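Local coordinates for protein peptidoglycan D,D-transpeptidase FtsI (Yersinia pestis, PDB 6SYN) that probably cross-links peptidoglycan stem peptides as a class B penicillin-binding protein serving cell division, and binds a penicillin-derived ligand in its transpeptidase pocket, at residues F471-V476 with G496-G501; E135-S140 with L177-D182; G381-Y386 with S467-A472. All coordinates share one frame; numbering follows the deposited sequence.

Contact 1 of 3, residues F471-V476 with G496-G501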
# COMPACT_ATOMS: atom_id res chain seq x y z
N PHE A 471 0.85 -12.33 -10.78
CA PHE A 471 0.92 -11.13 -9.92
C PHE A 471 -0.47 -10.49 -9.79
O PHE A 471 -1.09 -10.15 -10.81
CB PHE A 471 1.92 -10.14 -10.50
CG PHE A 471 3.22 -10.80 -10.88
CD1 PHE A 471 4.04 -11.35 -9.91
CD2 PHE A 471 3.60 -10.91 -12.21
CE1 PHE A 471 5.23 -11.97 -10.26
CE2 PHE A 471 4.80 -11.52 -12.55
CZ PHE A 471 5.61 -12.05 -11.58
N ALA A 472 -0.92 -10.36 -8.55
CA ALA A 472 -2.04 -9.48 -8.16
C ALA A 472 -1.45 -8.10 -7.85
O ALA A 472 -0.40 -8.05 -7.18
CB ALA A 472 -2.79 -10.07 -6.99
N LEU A 473 -2.07 -7.05 -8.37
CA LEU A 473 -1.70 -5.64 -8.09
C LEU A 473 -2.96 -4.85 -7.74
O LEU A 473 -3.97 -5.00 -8.46
CB LEU A 473 -0.99 -5.04 -9.31
CG LEU A 473 -0.61 -3.56 -9.21
CD1 LEU A 473 0.25 -3.29 -7.99
CD2 LEU A 473 0.10 -3.11 -10.47
N VAL A 474 -2.89 -4.06 -6.66
CA VAL A 474 -3.88 -3.01 -6.29
C VAL A 474 -3.16 -1.65 -6.33
O VAL A 474 -1.99 -1.57 -5.90
CB VAL A 474 -4.52 -3.26 -4.92
CG1 VAL A 474 -5.34 -2.07 -4.43
CG2 VAL A 474 -5.37 -4.53 -4.90
N VAL A 475 -3.85 -0.64 -6.87
CA VAL A 475 -3.46 0.79 -6.86
C VAL A 475 -4.70 1.60 -6.47
O VAL A 475 -5.74 1.46 -7.15
CB VAL A 475 -2.89 1.21 -8.24
CG1 VAL A 475 -2.47 2.67 -8.29
CG2 VAL A 475 -1.73 0.31 -8.65
N VAL A 476 -4.61 2.36 -5.37
CA VAL A 476 -5.65 3.33 -4.89
C VAL A 476 -4.97 4.70 -4.76
O VAL A 476 -3.96 4.79 -4.05
CB VAL A 476 -6.31 2.87 -3.57
CG1 VAL A 476 -5.30 2.66 -2.44
CG2 VAL A 476 -7.41 3.82 -3.12
N GLY A 496 -1.03 -0.05 -15.23
CA GLY A 496 -0.44 -0.49 -16.51
C GLY A 496 1.08 -0.38 -16.48
O GLY A 496 1.75 -1.39 -16.77
N ALA A 497 1.58 0.80 -16.13
CA ALA A 497 3.02 1.12 -15.99
C ALA A 497 3.69 0.13 -15.03
O ALA A 497 4.78 -0.37 -15.37
CB ALA A 497 3.19 2.54 -15.52
N ILE A 498 3.08 -0.15 -13.87
CA ILE A 498 3.69 -1.02 -12.81
C ILE A 498 3.67 -2.48 -13.28
O ILE A 498 4.72 -3.12 -13.23
CB ILE A 498 3.01 -0.83 -11.44
CG1 ILE A 498 3.45 0.48 -10.78
CG2 ILE A 498 3.27 -2.03 -10.54
CD1 ILE A 498 2.76 0.80 -9.47
N MET A 499 2.52 -2.98 -13.73
CA MET A 499 2.35 -4.40 -14.13
C MET A 499 3.22 -4.72 -15.35
O MET A 499 3.74 -5.85 -15.41
CB MET A 499 0.88 -4.74 -14.41
CG MET A 499 0.62 -6.23 -14.52
SD MET A 499 1.38 -7.18 -13.17
CE MET A 499 -0.02 -7.38 -12.07
N GLY A 500 3.37 -3.76 -16.27
CA GLY A 500 4.24 -3.87 -17.46
C GLY A 500 5.68 -4.19 -17.09
O GLY A 500 6.18 -5.24 -17.51
N GLY A 501 6.31 -3.30 -16.31
CA GLY A 501 7.69 -3.47 -15.81
C GLY A 501 7.84 -4.77 -15.02
O GLY A 501 8.80 -5.51 -15.28
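The methyl end of Met-499 drops into the notch that strand 471-476 forms between Phe-471 and Leu-473, two alternate residues that both project toward helix 496-501. Met-499 CE lies 3.7 Å from both Phe-471 CB and Leu-473 CB, and 3.2 Å from Phe-471 O. The Met-499 chain starts with CG anti to the backbone N (chi1 -167°) and bends at chi2 and again at chi3; those bends carry the methyl across to the strand, although the residue does not start out facing it. SD approaches the Phe-471 ring obliquely. One step further along, the protruding group is the strand's: Leu-473 CD2 reaches toward the helix and lies 3.3 Å from Ile-498 CG2, the two side chains crossing at about a right angle. Strand and helix run nearly antiparallel (156°), with their axes 9.7 Å apart. Val-189 of helix 183-199 also touches Ile-498, and Ala-464 of the adjacent strand touches Met-499. Everything that meets here apart from Phe-471 O is hydrocarbon or thioether, and all four residues are buried, so the helix is held on the sheet by burial and shape rather than by directed polar bonds.

Contact 2 of 3, residues E135-S140 with L177-D182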
# COMPACT_ATOMS: atom_id res chain seq x y z
N GLU A 135 8.96 1.46 14.24
CA GLU A 135 8.01 1.39 13.10
C GLU A 135 8.43 0.29 12.11
O GLU A 135 9.64 -0.02 12.01
CB GLU A 135 7.88 2.77 12.45
CG GLU A 135 6.97 2.81 11.22
CD GLU A 135 5.49 2.58 11.47
OE1 GLU A 135 4.88 3.37 12.23
OE2 GLU A 135 4.93 1.61 10.90
N GLY A 136 7.43 -0.28 11.42
CA GLY A 136 7.58 -1.28 10.35
C GLY A 136 8.29 -2.54 10.82
O GLY A 136 8.19 -2.89 12.01
N VAL A 137 8.98 -3.19 9.88
CA VAL A 137 9.77 -4.43 10.11
C VAL A 137 10.78 -4.18 11.23
O VAL A 137 10.93 -5.05 12.10
CB VAL A 137 10.42 -4.90 8.80
CG1 VAL A 137 11.80 -5.49 9.02
CG2 VAL A 137 9.53 -5.88 8.06
N GLU A 138 11.44 -3.01 11.21
CA GLU A 138 12.48 -2.62 12.20
C GLU A 138 11.91 -2.81 13.61
O GLU A 138 12.59 -3.45 14.44
CB GLU A 138 12.97 -1.20 11.91
CG GLU A 138 14.35 -0.89 12.45
CD GLU A 138 15.51 -1.48 11.66
OE1 GLU A 138 15.86 -2.64 11.91
OE2 GLU A 138 16.08 -0.77 10.80
N LYS A 139 10.69 -2.33 13.88
CA LYS A 139 9.97 -2.61 15.16
C LYS A 139 9.53 -4.07 15.18
O LYS A 139 9.93 -4.79 16.12
CB LYS A 139 8.75 -1.71 15.36
CG LYS A 139 7.76 -2.26 16.39
CD LYS A 139 7.11 -1.22 17.30
CE LYS A 139 7.02 -1.69 18.73
NZ LYS A 139 6.25 -0.75 19.58
N SER A 140 8.75 -4.48 14.19
CA SER A 140 8.02 -5.78 14.10
C SER A 140 8.94 -6.97 14.43
O SER A 140 8.45 -7.94 15.02
CB SER A 140 7.42 -5.93 12.72
OG SER A 140 6.62 -7.10 12.64
N LEU A 177 17.50 -10.86 8.44
CA LEU A 177 16.08 -11.00 8.01
C LEU A 177 16.05 -11.00 6.48
O LEU A 177 16.67 -10.10 5.88
CB LEU A 177 15.27 -9.84 8.60
CG LEU A 177 13.76 -9.88 8.37
CD1 LEU A 177 13.17 -11.22 8.76
CD2 LEU A 177 13.07 -8.76 9.14
N VAL A 178 15.39 -11.98 5.87
CA VAL A 178 15.17 -12.04 4.39
C VAL A 178 13.69 -11.74 4.14
O VAL A 178 12.85 -12.61 4.46
CB VAL A 178 15.62 -13.40 3.82
CG1 VAL A 178 15.40 -13.49 2.31
CG2 VAL A 178 17.07 -13.69 4.15
N LEU A 179 13.38 -10.55 3.62
CA LEU A 179 11.98 -10.14 3.31
C LEU A 179 11.52 -10.86 2.03
O LEU A 179 12.37 -11.35 1.27
CB LEU A 179 11.88 -8.62 3.15
CG LEU A 179 12.17 -7.78 4.40
CD1 LEU A 179 11.88 -6.31 4.12
CD2 LEU A 179 11.37 -8.24 5.61
N SER A 180 10.20 -10.89 1.83
CA SER A 180 9.52 -11.42 0.62
C SER A 180 9.56 -10.39 -0.52
O SER A 180 9.36 -10.78 -1.67
CB SER A 180 8.11 -11.80 0.95
OG SER A 180 7.33 -10.63 1.15
N VAL A 181 9.82 -9.12 -0.19
CA VAL A 181 9.78 -7.95 -1.13
C VAL A 181 10.97 -8.03 -2.10
O VAL A 181 12.00 -8.64 -1.74
CB VAL A 181 9.77 -6.64 -0.32
CG1 VAL A 181 10.05 -5.41 -1.17
CG2 VAL A 181 8.46 -6.48 0.43
N ASP A 182 10.83 -7.44 -3.29
CA ASP A 182 11.92 -7.32 -4.31
C ASP A 182 12.21 -5.83 -4.48
O ASP A 182 11.25 -5.07 -4.72
CB ASP A 182 11.53 -8.04 -5.61
CG ASP A 182 12.63 -8.08 -6.67
OD1 ASP A 182 13.45 -7.14 -6.70
OD2 ASP A 182 12.65 -9.05 -7.46
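Val-137, near the start of helix 136-140, spreads its two methyls over two leucines of segment 177-182. The apolar contact has two halves. Val-137 CG1 meets Leu-177 CD2 at 3.5 Å, the side chains reaching toward each other tip to tip; Val-137 CG2 lies 3.9 Å from Leu-179 CD2, here with the side chains sliding past in opposite directions. The leucines reach one valine by different first torsions: Leu-177 holds CG anti to its backbone N (chi1 -175°), whereas Leu-179 has CG anti to the carbonyl carbon (chi1 -65°). The backbones stay well apart, with 9.2 Å between the CA atoms of Val-137 and Leu-179, so side chains alone close the gap. Ile-19 touches both Val-137 and Leu-179, and Ile-123 and Ile-124 of helix 121-124 also pack on Leu-179.

Polar bonding lies within 135-140 or turns to other parts of the chain. Backbone bonds of the first turn run from Lys-139 N to Glu-135 O (3.2 Å) and from Ser-140 N to Gly-136 O (2.8 Å), while Glu-135 OE2 receives a weak bond from Gly-136 N. Glu-138 takes no part with the leucines; its carboxylate forms salt bridges with Arg-16 and Arg-112. At the far end of the other segment, Asp-182 occupies the N-cap of helix 183-199.

The whole is a small hydrophobic core with a charged flank, at the junction where the N-terminal module of a class B penicillin-binding protein leads into the first helix of the penicillin-binding transpeptidase fold.

Contact 3 of 3, residues G381-Y386 with S467-A472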
# COMPACT_ATOMS: atom_id res chain seq x y z
N GLY A 381 -6.75 -14.38 -8.73
CA GLY A 381 -5.60 -14.71 -9.58
C GLY A 381 -5.22 -16.18 -9.49
O GLY A 381 -4.83 -16.73 -10.53
N SER A 382 -5.31 -16.79 -8.31
CA SER A 382 -5.02 -18.24 -8.09
C SER A 382 -6.17 -19.11 -8.63
O SER A 382 -6.06 -20.35 -8.56
CB SER A 382 -4.72 -18.52 -6.63
OG SER A 382 -5.76 -18.07 -5.78
N MET A 383 -7.22 -18.47 -9.19
CA MET A 383 -8.50 -19.10 -9.61
C MET A 383 -9.16 -19.74 -8.37
O MET A 383 -9.48 -20.94 -8.43
CB MET A 383 -8.30 -20.14 -10.71
CG MET A 383 -7.62 -19.60 -11.97
SD MET A 383 -8.54 -18.28 -12.81
CE MET A 383 -7.18 -17.36 -13.54
N GLY A 384 -9.34 -18.96 -7.30
CA GLY A 384 -10.16 -19.32 -6.13
C GLY A 384 -9.40 -20.09 -5.05
O GLY A 384 -10.04 -20.92 -4.37
N VAL A 385 -8.11 -19.81 -4.87
CA VAL A 385 -7.27 -20.42 -3.79
C VAL A 385 -6.80 -19.30 -2.85
O VAL A 385 -5.83 -18.59 -3.20
CB VAL A 385 -6.10 -21.24 -4.37
CG1 VAL A 385 -5.13 -21.71 -3.29
CG2 VAL A 385 -6.62 -22.42 -5.18
N TYR A 386 -7.48 -19.15 -1.71
CA TYR A 386 -7.16 -18.17 -0.64
C TYR A 386 -5.89 -18.61 0.09
O TYR A 386 -5.95 -19.59 0.85
CB TYR A 386 -8.34 -18.03 0.32
CG TYR A 386 -8.15 -17.04 1.44
CD1 TYR A 386 -8.36 -15.69 1.25
CD2 TYR A 386 -7.79 -17.46 2.71
CE1 TYR A 386 -8.20 -14.77 2.28
CE2 TYR A 386 -7.62 -16.56 3.75
CZ TYR A 386 -7.83 -15.21 3.53
OH TYR A 386 -7.66 -14.32 4.55
N SER A 467 -3.86 -15.18 -18.78
CA SER A 467 -3.82 -16.59 -19.25
C SER A 467 -3.49 -17.52 -18.08
O SER A 467 -4.02 -18.64 -18.04
CB SER A 467 -2.79 -16.77 -20.34
OG SER A 467 -3.14 -16.02 -21.48
N ASN A 468 -2.64 -17.02 -17.19
CA ASN A 468 -1.94 -17.78 -16.12
C ASN A 468 -1.42 -16.73 -15.14
O ASN A 468 -0.24 -16.41 -15.15
CB ASN A 468 -0.83 -18.64 -16.72
CG ASN A 468 -0.31 -19.71 -15.78
OD1 ASN A 468 -0.79 -19.88 -14.67
ND2 ASN A 468 0.67 -20.46 -16.25
N PRO A 469 -2.30 -16.11 -14.32
CA PRO A 469 -1.91 -15.01 -13.45
C PRO A 469 -0.74 -15.39 -12.53
O PRO A 469 -0.73 -16.48 -12.00
CB PRO A 469 -3.15 -14.74 -12.60
CG PRO A 469 -4.30 -15.24 -13.44
CD PRO A 469 -3.73 -16.43 -14.20
N ARG A 470 0.21 -14.47 -12.40
CA ARG A 470 1.40 -14.61 -11.52
C ARG A 470 1.35 -13.52 -10.44
O ARG A 470 1.76 -13.81 -9.30
CB ARG A 470 2.67 -14.54 -12.37
CG ARG A 470 2.96 -15.83 -13.13
CD ARG A 470 3.46 -16.93 -12.21
NE ARG A 470 4.68 -16.52 -11.54
CZ ARG A 470 5.91 -16.63 -12.04
NH1 ARG A 470 6.10 -17.17 -13.23
NH2 ARG A 470 6.95 -16.21 -11.34
N PHE A 471 0.85 -12.33 -10.78
CA PHE A 471 0.92 -11.13 -9.92
C PHE A 471 -0.47 -10.49 -9.79
O PHE A 471 -1.09 -10.15 -10.81
CB PHE A 471 1.92 -10.14 -10.50
CG PHE A 471 3.22 -10.80 -10.88
CD1 PHE A 471 4.04 -11.35 -9.91
CD2 PHE A 471 3.60 -10.91 -12.21
CE1 PHE A 471 5.23 -11.97 -10.26
CE2 PHE A 471 4.80 -11.52 -12.55
CZ PHE A 471 5.61 -12.05 -11.58
N ALA A 472 -0.92 -10.36 -8.55
CA ALA A 472 -2.04 -9.48 -8.16
C ALA A 472 -1.45 -8.10 -7.85
O ALA A 472 -0.40 -8.05 -7.18
CB ALA A 472 -2.79 -10.07 -6.99
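The Met-383 side chain and the Pro-469 ring cross at about a right angle, the thioether's methyl end meeting the ring at its CG–CD edge. Met-383 CE is 3.6 Å from both CG and CD of Pro-469, so it bears on the bond between them. With CG beside the backbone N (chi1 -57°) and a bend at chi2 (-62°), the methionine swings its methyl over to the proline, although its CB does not point at the ring. The ring's other neighbour is main chain: Gly-381 O stands over one face, 3.3 Å from Pro-469 CG and similarly close to CB. Here the backbones come nearest, the CA atoms of Gly-381 and Pro-469 being 5.4 Å apart. Val-413 and Arg-410 of helix 406-416 also touch Met-383. Just beyond the proline, Arg-470 and Phe-471 both face Ala-464 in a classic beta bulge, and Arg-470 CB lies 3.6 Å above the centre of the Phe-471 ring. Met-383, with positive phi, ends helix 370-381 in a Schellman motif. The contact thus joins that helix end to the hairpin turn between inner strands 455-464 and 471-478 of the helix-covered antiparallel sheet in the penicillin-binding transpeptidase fold.

How the contacts relate
Contacts 1 and 3 share Phe-471 and Ala-472, and their centres are 14 Å apart. Contact 1 lies on one face of strand 471-478, contact 3 at the turn leading into it. On that strand Phe-471 turns to helix 492-505 and Ala-472 to Ala-378 of helix 370-381, so helices pack on both sides of the sheet. Contact 2 is separate, its centre 22 Å from contact 1 and 25 Å from contact 3, with nearest atoms about 8 Å away in each case. Helix 183-199, which Asp-182 caps in contact 2, leads back to contact 1 through Val-189. The ligand pocket includes Tyr-456 on strand 455-464 and Thr-442 and Lys-444 on the edge strand beyond; no contact contributes a pocket residue.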